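Local atomic coordinates of 3-oxo-tetronate kinase (PDB entry 3DQQ), a protein that probably catalyses the ATP-dependent phosphorylation of 3-oxo-tetronate to 3-oxo-tetronate 4-phosphate, as a member of the four-carbon acid sugar kinase family. Residues R123-G128 / V198-N203; L136-G141 / T151-P156. All coordinates share one frame; numbering follows the deposited sequence.

Interaction 1: residues R123-G128 / V198-N203; sequences RTVYQG and VLDALN
The Asp200 carboxylate lies against the Tyr126 ring obliquely, with the two planes 49° apart. OD2 of Asp200 is 3.9 Å from CD2 of Tyr126. Leu202 CD2 also approaches the ring obliquely, and touches Tyr126 CB at 3.9 Å. One face of the ring carries CG of Gln127, offset toward the rim. The phenol OH bonds to Gln173. The carboxylate itself grips the turn after strand 123-126 with both oxygens. Gln127 N donates to Asp200 OD2 at 2.6 Å, on the syn side but 32° out of the carboxylate plane. Gly128 N gives a weak bond to Asp200 OD1. OD2 also accepts from Ala172 N, so two backbone N-H groups share that oxygen. With CG of Asp200 anti to its own carbonyl carbon (chi1 -74°), the carboxylate reaches the N-H groups of Gln127 and Gly128. Next to it, Val125 and Ala201 form a single antiparallel bridge, a hydrogen-bonded pair. Val125 N donates to Ala201 O at 3.0 Å, and Ala201 N returns a bond to Val125 O in the carbonyl plane. Val125 CG1 packs on Val198 CG1 at 4.0 Å. Within the sugar-binding domain, the contact thus joins the end of strand 196-199 to the small antiparallel sheet. Strand 196-199 lies between the parallel strands 167-170 and 112-115. Strand 123-126 is an outer strand of the antiparallel sheet and pairs with strand 129-132. Helix 204-214 follows directly and packs on Leu199 and Ala201, with Asn203 as its N-cap.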
loop_
_atom_site.group_PDB
_atom_site.type_symbol
_atom_site.label_atom_id
_atom_site.label_comp_id
_atom_site.label_asym_id
_atom_site.label_seq_id
_atom_site.Cartn_x
_atom_site.Cartn_y
_atom_site.Cartn_z
ATOM N N ARG A 123 -20.351 -13.164 1.339
ATOM C CA ARG A 123 -21.322 -12.126 1.500
ATOM C C ARG A 123 -22.676 -12.725 1.625
ATOM O O ARG A 123 -23.151 -13.405 0.707
ATOM C CB ARG A 123 -21.268 -11.220 0.333
ATOM C CG ARG A 123 -20.427 -10.064 0.664
ATOM C CD ARG A 123 -19.482 -9.786 -0.396
ATOM N NE ARG A 123 -18.330 -10.626 -0.254
ATOM C CZ ARG A 123 -17.117 -10.238 -0.597
ATOM N NH1 ARG A 123 -16.916 -9.013 -1.098
ATOM N NH2 ARG A 123 -16.097 -11.066 -0.438
ATOM N N THR A 124 -23.309 -12.493 2.769
ATOM C CA THR A 124 -24.618 -13.056 2.968
ATOM C C THR A 124 -25.523 -11.951 3.438
ATOM O O THR A 124 -25.061 -10.941 3.910
ATOM C CB THR A 124 -24.552 -14.298 3.915
ATOM O OG1 THR A 124 -23.887 -13.953 5.118
ATOM C CG2 THR A 124 -23.773 -15.480 3.248
ATOM N N VAL A 125 -26.813 -12.134 3.293
ATOM C CA VAL A 125 -27.755 -11.158 3.734
ATOM C C VAL A 125 -28.827 -11.872 4.557
ATOM O O VAL A 125 -29.424 -12.847 4.090
ATOM C CB VAL A 125 -28.410 -10.429 2.512
ATOM C CG1 VAL A 125 -29.584 -9.566 2.978
ATOM C CG2 VAL A 125 -27.353 -9.641 1.767
ATOM N N TYR A 126 -29.095 -11.367 5.766
ATOM C CA TYR A 126 -30.139 -11.942 6.644
ATOM C C TYR A 126 -30.972 -10.825 7.243
ATOM O O TYR A 126 -30.424 -9.866 7.760
ATOM C CB TYR A 126 -29.513 -12.815 7.730
ATOM C CG TYR A 126 -30.530 -13.433 8.641
ATOM C CD1 TYR A 126 -30.632 -13.062 9.983
ATOM C CD2 TYR A 126 -31.395 -14.370 8.178
ATOM C CE1 TYR A 126 -31.566 -13.610 10.804
ATOM C CE2 TYR A 126 -32.344 -14.929 9.008
ATOM C CZ TYR A 126 -32.419 -14.537 10.305
ATOM O OH TYR A 126 -33.383 -15.107 11.075
ATOM N N GLN A 127 -32.288 -10.940 7.145
ATOM C CA GLN A 127 -33.229 -9.871 7.505
ATOM C C GLN A 127 -32.930 -8.496 6.890
ATOM O O GLN A 127 -33.379 -7.440 7.411
ATOM C CB GLN A 127 -33.325 -9.729 9.005
ATOM C CG GLN A 127 -33.667 -11.007 9.713
ATOM C CD GLN A 127 -35.039 -11.528 9.413
ATOM O OE1 GLN A 127 -35.982 -10.791 9.150
ATOM N NE2 GLN A 127 -35.153 -12.825 9.439
ATOM N N GLY A 128 -32.187 -8.510 5.783
ATOM C CA GLY A 128 -31.801 -7.278 5.124
ATOM C C GLY A 128 -30.475 -6.687 5.520
ATOM O O GLY A 128 -30.062 -5.673 4.953
ATOM N N VAL A 198 -35.103 -5.867 -0.699
ATOM C CA VAL A 198 -33.853 -6.566 -0.483
ATOM C C VAL A 198 -34.179 -8.025 -0.285
ATOM O O VAL A 198 -35.168 -8.388 0.373
ATOM C CB VAL A 198 -33.101 -6.051 0.756
ATOM C CG1 VAL A 198 -31.808 -6.892 1.023
ATOM C CG2 VAL A 198 -32.719 -4.603 0.569
ATOM N N LEU A 199 -33.348 -8.874 -0.864
ATOM C CA LEU A 199 -33.552 -10.334 -0.831
ATOM C C LEU A 199 -32.435 -11.031 -0.047
ATOM O O LEU A 199 -31.247 -10.825 -0.324
ATOM C CB LEU A 199 -33.556 -10.857 -2.265
ATOM C CG LEU A 199 -34.865 -10.902 -3.044
ATOM C CD1 LEU A 199 -35.690 -9.699 -2.723
ATOM C CD2 LEU A 199 -34.551 -11.067 -4.559
ATOM N N ASP A 200 -32.798 -11.838 0.928
ATOM C CA ASP A 200 -31.808 -12.545 1.710
ATOM C C ASP A 200 -31.152 -13.683 0.925
ATOM O O ASP A 200 -31.724 -14.213 -0.007
ATOM C CB ASP A 200 -32.447 -13.138 2.966
ATOM C CG ASP A 200 -32.774 -12.069 4.069
ATOM O OD1 ASP A 200 -32.762 -10.825 3.787
ATOM O OD2 ASP A 200 -33.080 -12.512 5.229
ATOM N N ALA A 201 -29.939 -14.044 1.313
ATOM C CA ALA A 201 -29.294 -15.250 0.840
ATOM C C ALA A 201 -28.162 -15.627 1.827
ATOM O O ALA A 201 -27.299 -14.826 2.148
ATOM C CB ALA A 201 -28.753 -15.056 -0.539
ATOM N N LEU A 202 -28.216 -16.853 2.328
ATOM C CA LEU A 202 -27.169 -17.423 3.149
ATOM C C LEU A 202 -26.393 -18.477 2.381
ATOM O O LEU A 202 -25.352 -18.934 2.833
ATOM C CB LEU A 202 -27.786 -18.072 4.390
ATOM C CG LEU A 202 -28.901 -17.263 5.095
ATOM C CD1 LEU A 202 -29.475 -18.024 6.343
ATOM C CD2 LEU A 202 -28.397 -15.823 5.426
ATOM N N ASN A 203 -26.887 -18.882 1.228
ATOM C CA ASN A 203 -26.308 -20.017 0.529
ATOM C C ASN A 203 -26.809 -20.032 -0.891
ATOM O O ASN A 203 -27.797 -19.379 -1.227
ATOM C CB ASN A 203 -26.697 -21.322 1.222
ATOM C CG ASN A 203 -28.171 -21.487 1.332
ATOM O OD1 ASN A 203 -28.898 -21.365 0.360
ATOM N ND2 ASN A 203 -28.636 -21.780 2.503
#

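Interaction 2: residues L136-G141 / T151-P156; sequences LLAESG and TDSYLP
Ser153 OG meets the backbone of Ala138 and is the polar centre of this contact. Ala138 N donates to it at 2.9 Å, with an N-H...O angle of 160°. It is the one hydrogen bond between the two segments. Carbon packs around the hydroxyl from different directions. Leu136 CB is 3.3 Å from Ser153 OG, and Ala138 CB is 3.4 Å from it. Leu137 CB also comes close. The Ser153 OG is anti to its carbonyl carbon (chi1 -47°), a rotation that brings it to the Ala138 N-H. Leu136 CD2 reaches over to Ser153 CB at 3.8 Å. Ala138 CB also touches Thr151 C, the carbonyl carbon, at 3.4 Å. Leu137 CD1 touches Asp152 O at 3.5 Å.

Each segment is held in shape by its own short-range bonds. In residues 136-141 the chain turns tightly. Glu139 N bonds back to Leu136 O, and Leu137 O accepts from both Ser140 N and Ser140 OG. In residues 151-156 an Asx turn brings the chain into helix 155-160. Asp152 OD1 accepts from Tyr154 N at 3.2 Å, from above the carboxylate plane. Tyr154 takes the N-cap position, and Pro156 CD sits over the centre of its ring, 3.6 Å above the plane. Farther out, Asp152 OD2 forms a salt bridge with Arg157 in the first part of the helix. Ala138 O accepts from Arg143. Backbone bonds tie both Leu137 and Ser153 to Leu130, so both segments are bonded to the same residue of strand 129-132. Glu139 packs on Leu286 of the second subunit.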
loop_
_atom_site.group_PDB
_atom_site.type_symbol
_atom_site.label_atom_id
_atom_site.label_comp_id
_atom_site.label_asym_id
_atom_site.label_seq_id
_atom_site.Cartn_x
_atom_site.Cartn_y
_atom_site.Cartn_z
ATOM N N LEU A 136 -21.172 -8.227 10.528
ATOM C CA LEU A 136 -21.896 -7.165 9.807
ATOM C C LEU A 136 -20.949 -6.276 8.998
ATOM O O LEU A 136 -19.839 -5.975 9.442
ATOM C CB LEU A 136 -22.680 -6.288 10.788
ATOM C CG LEU A 136 -23.906 -6.867 11.500
ATOM C CD1 LEU A 136 -24.271 -5.917 12.622
ATOM C CD2 LEU A 136 -25.101 -7.113 10.550
ATOM N N LEU A 137 -21.390 -5.877 7.811
ATOM C CA LEU A 137 -20.683 -4.903 6.981
ATOM C C LEU A 137 -19.922 -3.873 7.780
ATOM O O LEU A 137 -18.734 -3.669 7.554
ATOM C CB LEU A 137 -21.673 -4.086 6.149
ATOM C CG LEU A 137 -21.377 -3.721 4.691
ATOM C CD1 LEU A 137 -22.127 -2.452 4.337
ATOM C CD2 LEU A 137 -19.950 -3.627 4.353
ATOM N N ALA A 138 -20.622 -3.207 8.696
ATOM C CA ALA A 138 -20.057 -2.051 9.333
ATOM C C ALA A 138 -19.051 -2.453 10.405
ATOM O O ALA A 138 -18.361 -1.608 10.927
ATOM C CB ALA A 138 -21.139 -1.158 9.895
ATOM N N GLU A 139 -18.919 -3.737 10.704
ATOM C CA GLU A 139 -17.903 -4.185 11.652
ATOM C C GLU A 139 -16.840 -4.993 10.932
ATOM O O GLU A 139 -16.164 -5.821 11.557
ATOM C CB GLU A 139 -18.536 -5.056 12.778
ATOM C CG GLU A 139 -19.816 -4.473 13.344
ATOM C CD GLU A 139 -20.425 -5.237 14.521
ATOM O OE1 GLU A 139 -20.077 -6.408 14.799
ATOM O OE2 GLU A 139 -21.300 -4.632 15.170
ATOM N N SER A 140 -16.705 -4.782 9.634
ATOM C CA SER A 140 -15.702 -5.467 8.804
ATOM C C SER A 140 -14.762 -4.449 8.258
ATOM O O SER A 140 -14.935 -3.257 8.498
ATOM C CB SER A 140 -16.389 -6.167 7.608
ATOM O OG SER A 140 -16.824 -5.213 6.615
ATOM N N GLY A 141 -13.808 -4.899 7.448
ATOM C CA GLY A 141 -12.854 -3.963 6.790
ATOM C C GLY A 141 -13.507 -2.767 6.074
ATOM O O GLY A 141 -13.020 -1.609 6.145
ATOM N N THR A 151 -20.582 2.406 7.202
ATOM C CA THR A 151 -20.752 2.403 8.644
ATOM C C THR A 151 -22.183 1.983 9.084
ATOM O O THR A 151 -22.575 2.211 10.201
ATOM C CB THR A 151 -20.382 3.804 9.198
ATOM O OG1 THR A 151 -21.397 4.748 8.845
ATOM C CG2 THR A 151 -18.997 4.288 8.672
ATOM N N ASP A 152 -22.951 1.346 8.211
ATOM C CA ASP A 152 -24.288 0.832 8.530
ATOM C C ASP A 152 -24.444 -0.429 7.669
ATOM O O ASP A 152 -23.962 -0.457 6.554
ATOM C CB ASP A 152 -25.323 1.905 8.243
ATOM C CG ASP A 152 -26.766 1.499 8.577
ATOM O OD1 ASP A 152 -27.067 0.419 9.162
ATOM O OD2 ASP A 152 -27.666 2.313 8.220
ATOM N N SER A 153 -25.076 -1.464 8.192
ATOM C CA SER A 153 -25.148 -2.746 7.571
ATOM C C SER A 153 -26.542 -3.055 7.078
ATOM O O SER A 153 -26.739 -4.097 6.451
ATOM C CB SER A 153 -24.712 -3.840 8.563
ATOM O OG SER A 153 -23.500 -3.482 9.230
ATOM N N TYR A 154 -27.509 -2.172 7.333
ATOM C CA TYR A 154 -28.902 -2.461 7.000
ATOM C C TYR A 154 -29.260 -1.925 5.591
ATOM O O TYR A 154 -29.347 -0.706 5.368
ATOM C CB TYR A 154 -29.790 -1.848 8.044
ATOM C CG TYR A 154 -31.240 -2.309 7.976
ATOM C CD1 TYR A 154 -31.560 -3.640 7.972
ATOM C CD2 TYR A 154 -32.294 -1.393 7.926
ATOM C CE1 TYR A 154 -32.870 -4.050 7.909
ATOM C CE2 TYR A 154 -33.625 -1.818 7.844
ATOM C CZ TYR A 154 -33.901 -3.138 7.847
ATOM O OH TYR A 154 -35.210 -3.585 7.797
ATOM N N LEU A 155 -29.435 -2.838 4.636
ATOM C CA LEU A 155 -29.459 -2.464 3.244
ATOM C C LEU A 155 -30.591 -1.511 2.917
ATOM O O LEU A 155 -30.393 -0.509 2.236
ATOM C CB LEU A 155 -29.475 -3.704 2.365
ATOM C CG LEU A 155 -28.104 -4.399 2.211
ATOM C CD1 LEU A 155 -28.263 -5.886 1.792
ATOM C CD2 LEU A 155 -27.206 -3.636 1.245
ATOM N N PRO A 156 -31.769 -1.753 3.464
ATOM C CA PRO A 156 -32.845 -0.797 3.207
ATOM C C PRO A 156 -32.569 0.637 3.657
ATOM O O PRO A 156 -33.047 1.558 3.017
ATOM C CB PRO A 156 -34.028 -1.374 4.010
ATOM C CG PRO A 156 -33.722 -2.735 4.237
ATOM C CD PRO A 156 -32.225 -2.828 4.348
#

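Overall arrangement
Interaction 2 is nested inside the long chain loop that interaction 1 closes, and their centres lie about 13 Å apart. Both belong to the sugar-binding domain and use the same small antiparallel sheet. Interaction 1 takes its outer strand 123-126, and interaction 2 the end of strand 135-136 and the turn after it. Interaction 1 is the more buried and joins that sheet to the end of strand 196-199 through a backbone bridge and a carboxylate. Interaction 2 is partly buried and rests on one serine hydroxyl with carbon packing. They meet directly: Gly128 O probably accepts a hydrogen bond from Leu155 N at 2.9 Å, and Leu155 CD1 packs on Val198 CG1.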